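Local coordinates for citryl-spermidine/3,4-dihydroxybenzoyl-citryl-spermidine:spermidine ligase (Bacillus anthracis, PDB 3TO3), which catalyses the ATP-dependent condensation of spermidine with citryl-spermidine intermediates, a step in the biosynthesis of the siderophore petrobactin, used in iron acquisition and virulence, at residues 572-575 and 576-580; 113-116 and 117-120; 508-511 and 512-516. One frame throughout, in Å; residues are numbered along the deposited sequence.

Contact 1. Residues 572-575 and 576-580; sequences LTKR and RLYID
Thr573 and Lys574 each accept a backbone hydrogen bond from the residue three further on, Arg576 N to Thr573 O (2.8 Å) and Leu577 N to Lys574 O (3.0 Å). Tyr578 packs against the same turn: its CD2 comes within 3.2 Å of Lys574 O, which sits at the ring edge near the ring plane, while CE2 meets Lys574 CG at 3.8 Å. The lysine chain is extended as far as CE, with CG anti to the backbone N (chi1 -173°), turns only at its last torsion, and passes obliquely by the tyrosine. The bonds define two overlapping type I beta turns, 573-576 and 574-577, set in the loop between strands 566-570 and 585-589. Outside it, the carboxylate of Glu38 takes hydrogen bonds from the backbone N of Thr573 and of Lys574, and Phe121 of helix 115-138 packs on Thr573, Arg576 and Leu577. Arg576 folds back over the turn, with CG 3.4 Å from Thr573 O and 3.6 Å from Leu572 O. Bends at chi2 and chi3 carry its guanidinium obliquely past Leu572 O, and NH2 is hydrogen-bonded to Ser166 OG. This side chain lies about 9 Å from the bound ATP.

Contact 2. Residues 113-116 and 117-120; sequences VEQT and KLDS
Glu114 and Leu118 are joined by the first i to i+4 hydrogen bond of helix 115-138, with Glu114 in the N-cap position and Val113 in the preceding loop. The backbone bonds follow the alpha-helical pattern: Leu118 N to Glu114 O is 2.8 Å, Asp119 N to Gln115 O is 2.9 Å, and the longer Ser120 N to Thr116 O is 3.3 Å.

Among polar side chains, Gln115 reaches along the helix surface to Asp119. Its chain leaves opposite the backbone N (chi1 -172°) and then bends at chi2, which brings the amide beside the carboxylate one turn on. NE2 donates to Asp119 OD1 at 3.1 Å; the acceptor lies practically in the amide plane, yet the donor meets OD1 from above the carboxylate plane, the two planes being 40° apart. With an N-H...O angle of 140° this bond is clearly bent.

Two further contacts are made by carbon atoms. Val113 CG2 meets Leu118 CD2 at 4.0 Å, the two side chains crossing at about a right angle, and Phe108 of helix 100-110 packs on both. Glu114 and Lys117 also cross nearly perpendicularly, through their aliphatic parts, with CG to CG at 3.5 Å. Ile579, from the loop after strand 566-570, lies against both of these side chains.

A water links the last pair: it donates to Thr116 O at 3.2 Å and is also hydrogen-bonded to Ser120 OG.

Contact 3. Residues 508-511 and 512-516; sequences VLDA and LFLFN
Phe513 has Leu509 CD2 at the edge of its ring, near the ring plane, and Leu512 CD2 over one face, displaced toward the rim. This cluster belongs to a pi-type turn within helix 502-528, where residues 508-516 are buried. Val508 CG1, anti to the backbone N (chi1 172°), is set beside Phe513 CE2 at 3.8 Å, valine and ring pointing the same way. The Phe515 ring carries Leu514 CD2 over the centre of one face, 3.5 Å above the plane, and Asp510 O approaches its CD2 obliquely. Edge-to-face stacks extend both clusters, Phe513 with Trp536 and Phe515 with Tyr163.

The backbone is bonded i to i+5: Leu514 N to Leu509 O is short and straight (2.8 Å, 173°), Phe515 N to Asp510 O is 3.2 Å, and Phe513 N to Val508 O is weak.

Asn516 stands behind the nucleotide site as a second-shell residue: OD1 is hydrogen-bonded to Tyr391 OH, an ATP-binding residue, and ND2 to Ser438 O, fixing the amide's rotation. The Asp510 carboxylate lies alongside Leu514 and Phe515. Its OD2 takes a weak hydrogen bond from Glu570 N, while OD1 is buried without a polar partner, 3.6 Å from Leu514 CD1 and from Phe515 CE2.

How the contacts relate
From the N terminus, residues 113-120 come first, at the start of helix 115-138; 508-516 follow within helix 502-528. Residues 572-580 come last, in the loop after strand 566-570. Each contact closes no more than a local turn of continuous chain, and the three run in series, neither nesting nor crossing. Contact 1 touches both others. Leu577 O and Glu114 N, 3.2 Å apart, probably form a hydrogen bond joining it to contact 2, and Leu572 CD1 packs on Phe515 CZ of contact 3. Contacts 2 and 3 stay about 17 Å apart at their nearest atoms, so contact 1 connects the start of helix 115-138 with the buried part of helix 502-528 near the ATP site.

Contact 1. Residues 572-575 and 576-580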
loop_
_atom_site.group_PDB
_atom_site.type_symbol
_atom_site.label_atom_id
_atom_site.label_comp_id
_atom_site.label_asym_id
_atom_site.label_seq_id
_atom_site.Cartn_x
_atom_site.Cartn_y
_atom_site.Cartn_z
ATOM N N LEU B 572 -18.080 16.470 -2.144
ATOM C CA LEU B 572 -16.753 15.925 -1.848
ATOM C C LEU B 572 -16.762 14.419 -1.597
ATOM O O LEU B 572 -15.879 13.699 -2.039
ATOM C CB LEU B 572 -16.162 16.646 -0.642
ATOM C CG LEU B 572 -16.043 18.171 -0.792
ATOM C CD1 LEU B 572 -15.864 18.816 0.563
ATOM C CD2 LEU B 572 -14.902 18.552 -1.718
ATOM N N THR B 573 -17.758 13.957 -0.868
ATOM C CA THR B 573 -17.912 12.544 -0.621
ATOM C C THR B 573 -18.275 11.807 -1.911
ATOM O O THR B 573 -17.720 10.759 -2.190
ATOM C CB THR B 573 -18.955 12.318 0.490
ATOM O OG1 THR B 573 -18.492 12.960 1.696
ATOM C CG2 THR B 573 -19.167 10.854 0.744
ATOM N N LYS B 574 -19.179 12.356 -2.719
ATOM C CA LYS B 574 -19.580 11.654 -3.934
ATOM C C LYS B 574 -18.355 11.272 -4.771
ATOM O O LYS B 574 -18.304 10.195 -5.404
ATOM C CB LYS B 574 -20.551 12.484 -4.778
ATOM C CG LYS B 574 -21.118 11.726 -5.964
ATOM C CD LYS B 574 -22.192 12.587 -6.633
ATOM C CE LYS B 574 -22.889 11.884 -7.813
ATOM N NZ LYS B 574 -24.029 11.024 -7.354
ATOM N N ARG B 575 -17.358 12.148 -4.746
ATOM C CA ARG B 575 -16.167 11.949 -5.548
ATOM C C ARG B 575 -15.386 10.679 -5.168
ATOM O O ARG B 575 -14.669 10.112 -5.993
ATOM C CB ARG B 575 -15.286 13.196 -5.464
ATOM C CG ARG B 575 -14.175 13.246 -6.494
ATOM C CD ARG B 575 -13.883 14.688 -6.850
ATOM N NE ARG B 575 -14.507 15.597 -5.888
ATOM C CZ ARG B 575 -14.688 16.895 -6.100
ATOM N NH1 ARG B 575 -15.264 17.648 -5.174
ATOM N NH2 ARG B 575 -14.298 17.442 -7.245
ATOM N N ARG B 576 -15.543 10.233 -3.925
ATOM C CA ARG B 576 -14.814 9.082 -3.413
ATOM C C ARG B 576 -15.500 7.785 -3.761
ATOM O O ARG B 576 -14.919 6.711 -3.538
ATOM C CB ARG B 576 -14.706 9.144 -1.883
ATOM C CG ARG B 576 -14.457 10.521 -1.328
ATOM C CD ARG B 576 -13.061 10.649 -0.757
ATOM N NE ARG B 576 -13.076 10.574 0.701
ATOM C CZ ARG B 576 -13.369 11.603 1.498
ATOM N NH1 ARG B 576 -13.668 12.789 0.971
ATOM N NH2 ARG B 576 -13.370 11.452 2.822
ATOM N N LEU B 577 -16.767 7.864 -4.181
ATOM C CA LEU B 577 -17.513 6.661 -4.600
ATOM C C LEU B 577 -17.639 6.380 -6.109
ATOM O O LEU B 577 -18.282 5.405 -6.493
ATOM C CB LEU B 577 -18.899 6.648 -3.949
ATOM C CG LEU B 577 -18.825 6.989 -2.456
ATOM C CD1 LEU B 577 -20.172 7.411 -1.961
ATOM C CD2 LEU B 577 -18.255 5.834 -1.634
ATOM N N TYR B 578 -17.093 7.247 -6.966
ATOM C CA TYR B 578 -17.232 7.063 -8.428
ATOM C C TYR B 578 -15.926 7.315 -9.168
ATOM O O TYR B 578 -15.157 8.198 -8.785
ATOM C CB TYR B 578 -18.340 7.970 -9.003
ATOM C CG TYR B 578 -19.684 7.671 -8.399
ATOM C CD1 TYR B 578 -20.526 6.713 -8.957
ATOM C CD2 TYR B 578 -20.084 8.298 -7.238
ATOM C CE1 TYR B 578 -21.745 6.418 -8.377
ATOM C CE2 TYR B 578 -21.292 8.004 -6.640
ATOM C CZ TYR B 578 -22.123 7.068 -7.210
ATOM O OH TYR B 578 -23.325 6.784 -6.604
ATOM N N ILE B 579 -15.661 6.526 -10.205
ATOM C CA ILE B 579 -14.526 6.798 -11.071
ATOM C C ILE B 579 -14.907 8.039 -11.858
ATOM O O ILE B 579 -14.267 9.094 -11.781
ATOM C CB ILE B 579 -14.291 5.640 -12.075
ATOM C CG1 ILE B 579 -13.943 4.317 -11.361
ATOM C CG2 ILE B 579 -13.239 6.025 -13.116
ATOM C CD1 ILE B 579 -12.502 4.203 -10.845
ATOM N N ASP B 580 -16.033 7.920 -12.542
ATOM C CA ASP B 580 -16.510 8.955 -13.433
ATOM C C ASP B 580 -17.923 9.299 -13.005
ATOM O O ASP B 580 -18.674 8.423 -12.568
ATOM C CB ASP B 580 -16.506 8.447 -14.888
ATOM C CG ASP B 580 -15.375 9.047 -15.728
ATOM O OD1 ASP B 580 -15.119 10.273 -15.607
ATOM O OD2 ASP B 580 -14.748 8.289 -16.511
#

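Contact 2. Residues 113-116 and 117-120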
loop_
_atom_site.group_PDB
_atom_site.type_symbol
_atom_site.label_atom_id
_atom_site.label_comp_id
_atom_site.label_asym_id
_atom_site.label_seq_id
_atom_site.Cartn_x
_atom_site.Cartn_y
_atom_site.Cartn_z
ATOM N N VAL B 113 -22.675 2.003 -6.509
ATOM C CA VAL B 113 -21.417 2.744 -6.570
ATOM C C VAL B 113 -20.312 1.914 -7.243
ATOM O O VAL B 113 -20.527 0.767 -7.587
ATOM C CB VAL B 113 -20.959 3.253 -5.174
ATOM C CG1 VAL B 113 -21.901 4.356 -4.658
ATOM C CG2 VAL B 113 -20.865 2.105 -4.161
ATOM N N GLU B 114 -19.131 2.496 -7.430
ATOM C CA GLU B 114 -18.016 1.724 -7.951
ATOM C C GLU B 114 -17.399 0.940 -6.789
ATOM O O GLU B 114 -16.893 1.517 -5.819
ATOM C CB GLU B 114 -16.993 2.637 -8.660
ATOM C CG GLU B 114 -15.733 1.930 -9.138
ATOM C CD GLU B 114 -16.011 0.881 -10.210
ATOM O OE1 GLU B 114 -16.913 1.126 -11.048
ATOM O OE2 GLU B 114 -15.328 -0.181 -10.213
ATOM N N GLN B 115 -17.447 -0.380 -6.921
ATOM C CA GLN B 115 -17.028 -1.323 -5.888
ATOM C C GLN B 115 -15.624 -1.040 -5.408
ATOM O O GLN B 115 -15.355 -0.963 -4.219
ATOM C CB GLN B 115 -17.040 -2.740 -6.459
ATOM C CG GLN B 115 -16.810 -3.791 -5.397
ATOM C CD GLN B 115 -17.822 -3.672 -4.279
ATOM O OE1 GLN B 115 -19.030 -3.718 -4.523
ATOM N NE2 GLN B 115 -17.339 -3.488 -3.047
ATOM N N THR B 116 -14.731 -0.920 -6.377
ATOM C CA THR B 116 -13.367 -0.498 -6.159
ATOM C C THR B 116 -13.260 0.774 -5.299
ATOM O O THR B 116 -12.505 0.808 -4.334
ATOM C CB THR B 116 -12.700 -0.257 -7.523
ATOM O OG1 THR B 116 -11.970 -1.424 -7.887
ATOM C CG2 THR B 116 -11.764 0.931 -7.481
ATOM N N LYS B 117 -14.001 1.820 -5.651
ATOM C CA LYS B 117 -13.924 3.058 -4.889
ATOM C C LYS B 117 -14.511 2.820 -3.501
ATOM O O LYS B 117 -13.931 3.249 -2.517
ATOM C CB LYS B 117 -14.625 4.210 -5.610
ATOM C CG LYS B 117 -14.218 4.370 -7.075
ATOM C CD LYS B 117 -12.984 5.239 -7.217
ATOM C CE LYS B 117 -13.284 6.649 -6.753
ATOM N NZ LYS B 117 -12.152 7.617 -6.881
ATOM N N LEU B 118 -15.636 2.106 -3.431
ATOM C CA LEU B 118 -16.241 1.731 -2.145
ATOM C C LEU B 118 -15.256 1.038 -1.182
ATOM O O LEU B 118 -15.169 1.375 -0.015
ATOM C CB LEU B 118 -17.436 0.810 -2.381
ATOM C CG LEU B 118 -18.200 0.431 -1.105
ATOM C CD1 LEU B 118 -18.626 1.708 -0.380
ATOM C CD2 LEU B 118 -19.422 -0.442 -1.412
ATOM N N ASP B 119 -14.511 0.058 -1.675
ATOM C CA ASP B 119 -13.521 -0.608 -0.833
ATOM C C ASP B 119 -12.452 0.348 -0.278
ATOM O O ASP B 119 -12.174 0.320 0.914
ATOM C CB ASP B 119 -12.867 -1.769 -1.593
ATOM C CG ASP B 119 -13.882 -2.847 -2.003
ATOM O OD1 ASP B 119 -14.836 -3.101 -1.213
ATOM O OD2 ASP B 119 -13.719 -3.429 -3.114
ATOM N N SER B 120 -11.829 1.166 -1.128
ATOM C CA SER B 120 -10.878 2.167 -0.634
ATOM C C SER B 120 -11.469 3.100 0.418
ATOM O O SER B 120 -10.850 3.394 1.439
ATOM C CB SER B 120 -10.358 3.003 -1.793
ATOM O OG SER B 120 -9.616 2.152 -2.628
HETATM O O HOH W 1 -9.845 -0.737 -3.547
#

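Contact 3. Residues 508-511 and 512-516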
loop_
_atom_site.group_PDB
_atom_site.type_symbol
_atom_site.label_atom_id
_atom_site.label_comp_id
_atom_site.label_asym_id
_atom_site.label_seq_id
_atom_site.Cartn_x
_atom_site.Cartn_y
_atom_site.Cartn_z
ATOM N N VAL B 508 -16.041 31.979 -2.459
ATOM C CA VAL B 508 -16.561 32.620 -1.271
ATOM C C VAL B 508 -17.661 31.787 -0.528
ATOM O O VAL B 508 -17.564 31.529 0.687
ATOM C CB VAL B 508 -17.026 34.058 -1.570
ATOM C CG1 VAL B 508 -17.752 34.634 -0.365
ATOM C CG2 VAL B 508 -15.801 34.957 -1.968
ATOM N N LEU B 509 -18.695 31.377 -1.261
ATOM C CA LEU B 509 -19.829 30.701 -0.660
ATOM C C LEU B 509 -19.401 29.333 -0.150
ATOM O O LEU B 509 -19.684 28.980 0.997
ATOM C CB LEU B 509 -21.004 30.557 -1.645
ATOM C CG LEU B 509 -21.583 31.897 -2.091
ATOM C CD1 LEU B 509 -22.829 31.644 -2.957
ATOM C CD2 LEU B 509 -21.895 32.813 -0.897
ATOM N N ASP B 510 -18.726 28.586 -1.017
ATOM C CA ASP B 510 -18.350 27.199 -0.778
ATOM C C ASP B 510 -17.128 27.037 0.121
ATOM O O ASP B 510 -17.137 26.278 1.066
ATOM C CB ASP B 510 -18.074 26.529 -2.129
ATOM C CG ASP B 510 -18.443 25.064 -2.155
ATOM O OD1 ASP B 510 -19.432 24.691 -1.514
ATOM O OD2 ASP B 510 -17.758 24.282 -2.847
ATOM N N ALA B 511 -16.061 27.748 -0.158
ATOM C CA ALA B 511 -14.862 27.496 0.609
ATOM C C ALA B 511 -14.864 28.302 1.921
ATOM O O ALA B 511 -14.800 27.735 3.017
ATOM C CB ALA B 511 -13.625 27.728 -0.208
ATOM N N LEU B 512 -14.901 29.621 1.807
ATOM C CA LEU B 512 -14.924 30.470 2.999
ATOM C C LEU B 512 -16.081 30.168 3.968
ATOM O O LEU B 512 -15.859 30.073 5.178
ATOM C CB LEU B 512 -14.941 31.953 2.613
ATOM C CG LEU B 512 -14.828 32.951 3.771
ATOM C CD1 LEU B 512 -13.487 32.834 4.563
ATOM C CD2 LEU B 512 -15.028 34.381 3.238
ATOM N N PHE B 513 -17.295 30.024 3.437
ATOM C CA PHE B 513 -18.512 29.998 4.262
ATOM C C PHE B 513 -18.997 28.595 4.553
ATOM O O PHE B 513 -18.872 28.137 5.663
ATOM C CB PHE B 513 -19.630 30.846 3.648
ATOM C CG PHE B 513 -19.414 32.333 3.813
ATOM C CD1 PHE B 513 -18.788 32.828 4.939
ATOM C CD2 PHE B 513 -19.809 33.220 2.840
ATOM C CE1 PHE B 513 -18.577 34.183 5.108
ATOM C CE2 PHE B 513 -19.590 34.565 2.992
ATOM C CZ PHE B 513 -18.970 35.055 4.131
ATOM N N LEU B 514 -19.500 27.910 3.537
ATOM C CA LEU B 514 -20.060 26.588 3.700
ATOM C C LEU B 514 -19.128 25.614 4.446
ATOM O O LEU B 514 -19.542 25.021 5.421
ATOM C CB LEU B 514 -20.515 26.031 2.337
ATOM C CG LEU B 514 -21.373 24.758 2.326
ATOM C CD1 LEU B 514 -22.077 24.561 0.979
ATOM C CD2 LEU B 514 -20.518 23.553 2.622
ATOM N N PHE B 515 -17.884 25.444 4.011
ATOM C CA PHE B 515 -16.996 24.452 4.659
ATOM C C PHE B 515 -16.151 24.990 5.806
ATOM O O PHE B 515 -15.404 24.239 6.411
ATOM C CB PHE B 515 -16.041 23.769 3.654
ATOM C CG PHE B 515 -16.738 22.892 2.666
ATOM C CD1 PHE B 515 -17.473 21.790 3.092
ATOM C CD2 PHE B 515 -16.678 23.177 1.291
ATOM C CE1 PHE B 515 -18.144 20.984 2.167
ATOM C CE2 PHE B 515 -17.338 22.371 0.354
ATOM C CZ PHE B 515 -18.074 21.277 0.789
ATOM N N ASN B 516 -16.214 26.288 6.068
ATOM C CA ASN B 516 -15.353 26.838 7.086
ATOM C C ASN B 516 -16.086 27.724 8.123
ATOM O O ASN B 516 -16.391 27.257 9.210
ATOM C CB ASN B 516 -14.252 27.582 6.346
ATOM C CG ASN B 516 -13.325 28.307 7.243
ATOM O OD1 ASN B 516 -13.190 27.972 8.411
ATOM N ND2 ASN B 516 -12.649 29.317 6.695
#